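PDB 2QIY: UBP3-associated protein BRE5 from Saccharomyces cerevisiae, which acts with the protease UBP3 in removing ubiquitin, which leads to mono-ubiquitinated Sec23, and is present here as its N-terminal NTF2-like domain. Local coordinates for residues 14-19 with 104-108; 43-49 with 74-78. All coordinates share one frame; numbering follows the deposited sequence.

Contact 1 (14-19 with 104-108); sequences ICFAFL and ILIMA
Ile106 lies at the middle of this contact, and its outer carbons meet three helix residues, Cys15, Phe18 and Leu19. Cys15 SG sits 3.6 Å from Ile106 CG1. Ile106 CD1 is 3.7 Å from the same Cys15 SG, so the sulfur rests alongside the end of the isoleucine chain. Ile106 CD1 also reaches the Phe18 ring obliquely, 3.9 Å from Phe18 CD1. The other branch, Ile106 CG2, is 4.0 Å from CD2 of Leu19, and these two side chains run past each other in opposite directions. The split follows from the first torsion of Ile106. CG1 stands beside the backbone N (chi1 -56°), which leaves CG2 anti to that N and facing Leu19. Cut back to an alanine, the residue would lose its CG1, CG2 and CD1 carbons, which would probably leave a gap between Cys15, Phe18 and Leu19.

The neighbours on the strand extend the row. CG2 of Ile104 touches Cys15 SG at 3.8 Å. Ile14 and Ile104 reach toward each other tip to tip, but the modelled spacing of their ends is doubtful. At the other end CB of Ala108 is 4.3 Å from Leu19 CD2. No hydrogen bond crosses the contact, which is wholly apolar.

The alternation of the strand puts Ile104, Ile106 and Ala108 on the helix side. Leu105 and Met107 lie on the other face, where they pack on Ile143 and Thr125 of the second subunit. The axes of segments 14-19 and 104-108 cross at -59°, 10.0 Å apart at their closest. Helix 11-28 covers the concave face of the curved NTF2 sheet. Phe18 continues onto Phe126 of strand 120-130, and Cys15 onto Phe94 of strand 85-97.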
loop_
_atom_site.group_PDB
_atom_site.type_symbol
_atom_site.label_atom_id
_atom_site.label_comp_id
_atom_site.label_asym_id
_atom_site.label_seq_id
_atom_site.Cartn_x
_atom_site.Cartn_y
_atom_site.Cartn_z
ATOM N N ILE A 14 2.433 -8.328 16.778
ATOM C CA ILE A 14 3.212 -7.098 16.805
ATOM C C ILE A 14 2.733 -6.086 15.759
ATOM O O ILE A 14 2.725 -4.883 16.032
ATOM C CB ILE A 14 4.784 -7.275 16.876
ATOM C CG1 ILE A 14 5.505 -6.931 15.565
ATOM C CG2 ILE A 14 5.201 -8.579 17.610
ATOM C CD1 ILE A 14 5.465 -8.009 14.527
ATOM N N CYS A 15 2.286 -6.572 14.599
ATOM C CA CYS A 15 1.752 -5.665 13.561
ATOM C C CYS A 15 0.480 -4.969 14.018
ATOM O O CYS A 15 0.312 -3.775 13.800
ATOM C CB CYS A 15 1.477 -6.400 12.258
ATOM S SG CYS A 15 2.959 -6.961 11.455
ATOM N N PHE A 16 -0.409 -5.719 14.666
ATOM C CA PHE A 16 -1.661 -5.145 15.120
ATOM C C PHE A 16 -1.407 -4.117 16.224
ATOM O O PHE A 16 -1.957 -3.002 16.168
ATOM C CB PHE A 16 -2.631 -6.232 15.573
ATOM C CG PHE A 16 -3.997 -5.714 15.899
ATOM C CD1 PHE A 16 -4.972 -5.623 14.910
ATOM C CD2 PHE A 16 -4.315 -5.322 17.204
ATOM C CE1 PHE A 16 -6.252 -5.146 15.211
ATOM C CE2 PHE A 16 -5.589 -4.845 17.521
ATOM C CZ PHE A 16 -6.563 -4.755 16.522
ATOM N N ALA A 17 -0.542 -4.470 17.179
ATOM C CA ALA A 17 -0.142 -3.556 18.257
ATOM C C ALA A 17 0.570 -2.330 17.707
ATOM O O ALA A 17 0.296 -1.205 18.142
ATOM C CB ALA A 17 0.738 -4.266 19.294
ATOM N N PHE A 18 1.471 -2.543 16.752
ATOM C CA PHE A 18 2.176 -1.423 16.147
ATOM C C PHE A 18 1.215 -0.387 15.577
ATOM O O PHE A 18 1.358 0.818 15.824
ATOM C CB PHE A 18 3.135 -1.846 15.028
ATOM C CG PHE A 18 3.639 -0.674 14.269
ATOM C CD1 PHE A 18 3.047 -0.306 13.067
ATOM C CD2 PHE A 18 4.619 0.149 14.824
ATOM C CE1 PHE A 18 3.461 0.845 12.393
ATOM C CE2 PHE A 18 5.042 1.312 14.166
ATOM C CZ PHE A 18 4.459 1.658 12.938
ATOM N N LEU A 19 0.256 -0.848 14.781
ATOM C CA LEU A 19 -0.638 0.074 14.085
ATOM C C LEU A 19 -1.520 0.785 15.090
ATOM O O LEU A 19 -1.712 1.999 15.013
ATOM C CB LEU A 19 -1.509 -0.692 13.101
ATOM C CG LEU A 19 -1.262 -0.800 11.591
ATOM C CD1 LEU A 19 -0.053 -0.059 11.000
ATOM C CD2 LEU A 19 -1.461 -2.199 11.074
ATOM N N ILE A 104 10.170 -5.981 9.424
ATOM C CA ILE A 104 8.783 -6.298 9.101
ATOM C C ILE A 104 8.201 -5.243 8.169
ATOM O O ILE A 104 8.261 -4.057 8.458
ATOM C CB ILE A 104 7.898 -6.398 10.372
ATOM C CG1 ILE A 104 8.531 -7.328 11.411
ATOM C CG2 ILE A 104 6.472 -6.876 9.992
ATOM C CD1 ILE A 104 7.929 -7.194 12.791
ATOM N N LEU A 105 7.650 -5.704 7.049
ATOM C CA LEU A 105 6.892 -4.885 6.090
ATOM C C LEU A 105 5.426 -4.989 6.442
ATOM O O LEU A 105 4.894 -6.099 6.514
ATOM C CB LEU A 105 7.075 -5.477 4.682
ATOM C CG LEU A 105 6.923 -4.686 3.363
ATOM C CD1 LEU A 105 6.451 -5.514 2.144
ATOM C CD2 LEU A 105 6.329 -3.264 3.427
ATOM N N ILE A 106 4.771 -3.843 6.669
ATOM C CA ILE A 106 3.360 -3.814 7.000
ATOM C C ILE A 106 2.599 -2.952 5.984
ATOM O O ILE A 106 3.026 -1.851 5.660
ATOM C CB ILE A 106 3.112 -3.249 8.439
ATOM C CG1 ILE A 106 3.901 -4.042 9.477
ATOM C CG2 ILE A 106 1.616 -3.242 8.766
ATOM C CD1 ILE A 106 3.835 -3.439 10.919
ATOM N N MET A 107 1.471 -3.440 5.488
ATOM C CA MET A 107 0.591 -2.546 4.717
ATOM C C MET A 107 -0.773 -2.497 5.367
ATOM O O MET A 107 -1.335 -3.549 5.703
ATOM C CB MET A 107 0.363 -3.057 3.307
ATOM C CG MET A 107 1.506 -3.044 2.393
ATOM S SD MET A 107 0.849 -3.785 0.876
ATOM C CE MET A 107 -0.137 -2.452 0.277
ATOM N N ALA A 108 -1.316 -1.289 5.524
ATOM C CA ALA A 108 -2.635 -1.114 6.115
ATOM C C ALA A 108 -3.517 -0.384 5.116
ATOM O O ALA A 108 -3.023 0.433 4.329
ATOM C CB ALA A 108 -2.512 -0.310 7.372
#

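Contact 2 (43-49 with 74-78); sequences LTHTNYQ and FFSRN
Phe74 and Phe75 together meet Leu43 and His45. Leu43 CD2 touches both rings, 4.0 Å from Phe74 CD2 and 4.0 Å from Phe75 CZ. Phe75 points its edge at one face of His45 in a T-shaped stack, with planes at 79°. Phe75 CE2 is 3.7 Å from His45 NE2. Phe74 meets His45 rim to rim instead, Phe74 CE2 being 3.6 Å from His45 CD2. With CG anti to the backbone N (chi1 170°), Phe74 also brings its edge to the carbonyl O of Thr46, 3.3 Å from Phe74 CZ.

Farther out the contact turns polar. The amides of Gln49 and Asn78 pair almost coplanar, 11° apart, through two hydrogen bonds. Gln49 NE2 gives to Asn78 OD1 (2.7 Å), and Asn78 ND2 gives to Gln49 OE1 (2.9 Å). Each donor lies on a lone pair of its acceptor. Asn78 ND2 also gives a hydrogen bond to Phe74 O, tilted from the carbonyl plane, so this nitrogen has two acceptors. Asn47 OD1 accepts from Gln49 N in an Asx turn. Tyr48 packs on Asn78, while its OH is hydrogen-bonded to NE1 of Trp114.

Helix 68-77 is thereby packed on strand 41-46, part of the helical cover over the curved sheet of an NTF2-like fold.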
loop_
_atom_site.group_PDB
_atom_site.type_symbol
_atom_site.label_atom_id
_atom_site.label_comp_id
_atom_site.label_asym_id
_atom_site.label_seq_id
_atom_site.Cartn_x
_atom_site.Cartn_y
_atom_site.Cartn_z
ATOM N N LEU A 43 9.691 9.435 5.664
ATOM C CA LEU A 43 8.250 9.610 5.824
ATOM C C LEU A 43 7.656 10.249 4.585
ATOM O O LEU A 43 8.190 11.248 4.064
ATOM C CB LEU A 43 8.025 10.574 7.000
ATOM C CG LEU A 43 6.580 10.990 7.266
ATOM C CD1 LEU A 43 5.691 9.812 7.718
ATOM C CD2 LEU A 43 6.576 12.093 8.333
ATOM N N THR A 44 6.533 9.708 4.129
ATOM C CA THR A 44 5.768 10.394 3.064
ATOM C C THR A 44 4.385 10.501 3.648
ATOM O O THR A 44 3.700 9.489 3.829
ATOM C CB THR A 44 5.794 9.554 1.773
ATOM O OG1 THR A 44 7.130 9.528 1.290
ATOM C CG2 THR A 44 4.892 10.176 0.692
ATOM N N HIS A 45 3.968 11.722 3.992
ATOM C CA HIS A 45 2.766 11.897 4.814
ATOM C C HIS A 45 1.805 12.939 4.239
ATOM O O HIS A 45 2.190 13.790 3.461
ATOM C CB HIS A 45 3.168 12.278 6.253
ATOM C CG HIS A 45 2.139 11.934 7.288
ATOM N ND1 HIS A 45 1.929 10.639 7.717
ATOM C CD2 HIS A 45 1.285 12.709 7.995
ATOM C CE1 HIS A 45 0.970 10.629 8.631
ATOM N NE2 HIS A 45 0.576 11.874 8.837
ATOM N N THR A 46 0.559 12.865 4.672
ATOM C CA THR A 46 -0.465 13.870 4.377
ATOM C C THR A 46 0.093 15.296 4.447
ATOM O O THR A 46 0.617 15.687 5.489
ATOM C CB THR A 46 -1.552 13.731 5.402
ATOM O OG1 THR A 46 -1.935 12.335 5.438
ATOM C CG2 THR A 46 -2.773 14.629 5.027
ATOM N N ASN A 47 -0.024 16.052 3.352
ATOM C CA ASN A 47 0.551 17.383 3.345
ATOM C C ASN A 47 -0.417 18.391 3.946
ATOM O O ASN A 47 -1.189 19.048 3.231
ATOM C CB ASN A 47 0.961 17.834 1.949
ATOM C CG ASN A 47 1.706 19.159 1.985
ATOM O OD1 ASN A 47 1.983 19.703 3.066
ATOM N ND2 ASN A 47 2.022 19.691 0.809
ATOM N N TYR A 48 -0.369 18.483 5.267
ATOM C CA TYR A 48 -1.247 19.381 5.981
ATOM C C TYR A 48 -1.050 20.856 5.606
ATOM O O TYR A 48 -1.944 21.659 5.840
ATOM C CB TYR A 48 -1.033 19.218 7.462
ATOM C CG TYR A 48 -1.472 17.896 8.039
ATOM C CD1 TYR A 48 -0.552 17.030 8.589
ATOM C CD2 TYR A 48 -2.826 17.547 8.089
ATOM C CE1 TYR A 48 -0.940 15.811 9.164
ATOM C CE2 TYR A 48 -3.232 16.340 8.652
ATOM C CZ TYR A 48 -2.292 15.487 9.191
ATOM O OH TYR A 48 -2.735 14.316 9.772
ATOM N N GLN A 49 0.116 21.183 5.038
ATOM C CA GLN A 49 0.479 22.559 4.650
ATOM C C GLN A 49 -0.097 22.968 3.295
ATOM O O GLN A 49 -0.064 24.157 2.929
ATOM C CB GLN A 49 2.013 22.677 4.622
ATOM C CG GLN A 49 2.636 23.153 5.924
ATOM C CD GLN A 49 2.290 22.260 7.066
ATOM O OE1 GLN A 49 2.908 21.203 7.255
ATOM N NE2 GLN A 49 1.244 22.637 7.811
ATOM N N PHE A 74 7.914 18.339 11.368
ATOM C CA PHE A 74 6.685 18.189 10.579
ATOM C C PHE A 74 5.471 17.838 11.463
ATOM O O PHE A 74 4.438 18.512 11.407
ATOM C CB PHE A 74 6.877 17.159 9.447
ATOM C CG PHE A 74 5.589 16.783 8.757
ATOM C CD1 PHE A 74 5.050 17.614 7.768
ATOM C CD2 PHE A 74 4.902 15.645 9.130
ATOM C CE1 PHE A 74 3.845 17.280 7.134
ATOM C CE2 PHE A 74 3.682 15.285 8.509
ATOM C CZ PHE A 74 3.153 16.123 7.520
ATOM N N PHE A 75 5.573 16.793 12.277
ATOM C CA PHE A 75 4.436 16.430 13.133
ATOM C C PHE A 75 4.087 17.527 14.146
ATOM O O PHE A 75 2.921 17.834 14.379
ATOM C CB PHE A 75 4.688 15.110 13.862
ATOM C CG PHE A 75 4.491 13.891 12.985
ATOM C CD1 PHE A 75 5.463 12.906 12.932
ATOM C CD2 PHE A 75 3.327 13.731 12.230
ATOM C CE1 PHE A 75 5.288 11.773 12.139
ATOM C CE2 PHE A 75 3.138 12.593 11.436
ATOM C CZ PHE A 75 4.119 11.623 11.396
ATOM N N SER A 76 5.120 18.116 14.731
ATOM C CA SER A 76 4.943 19.148 15.731
ATOM C C SER A 76 4.246 20.399 15.169
ATOM O O SER A 76 3.351 20.960 15.833
ATOM C CB SER A 76 6.292 19.484 16.368
ATOM O OG SER A 76 6.769 18.376 17.110
ATOM N N ARG A 77 4.641 20.833 13.963
ATOM C CA ARG A 77 4.024 22.000 13.303
ATOM C C ARG A 77 2.534 21.785 13.067
ATOM O O ARG A 77 1.751 22.744 13.025
ATOM C CB ARG A 77 4.705 22.304 11.971
ATOM N N ASN A 78 2.161 20.519 12.908
ATOM C CA ASN A 78 0.794 20.137 12.582
ATOM C C ASN A 78 0.077 19.499 13.751
ATOM O O ASN A 78 -0.913 18.774 13.563
ATOM C CB ASN A 78 0.823 19.174 11.396
ATOM C CG ASN A 78 1.211 19.877 10.134
ATOM O OD1 ASN A 78 0.527 20.815 9.725
ATOM N ND2 ASN A 78 2.331 19.475 9.526
#

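The chain opens with helix 11-28, which supplies the first half of contact 1. It then forms strand 41-46 and the loop after it, the first half of contact 2. After strand 62-66 comes helix 68-77, whose end, with Asn78 just after it, closes contact 2 over a gap of 24 residues. Only after strand 85-97 does strand 103-114 close contact 1, so the shorter loop lies within the longer one. The two do not touch: their centres are 21 Å apart and their nearest atoms about 10 Å. Both join a helix to the same mixed sheet, on opposite sides of the chain's centre. Together they fix two helices of the NTF2 domain to separate parts of that sheet, and both reach the second subunit.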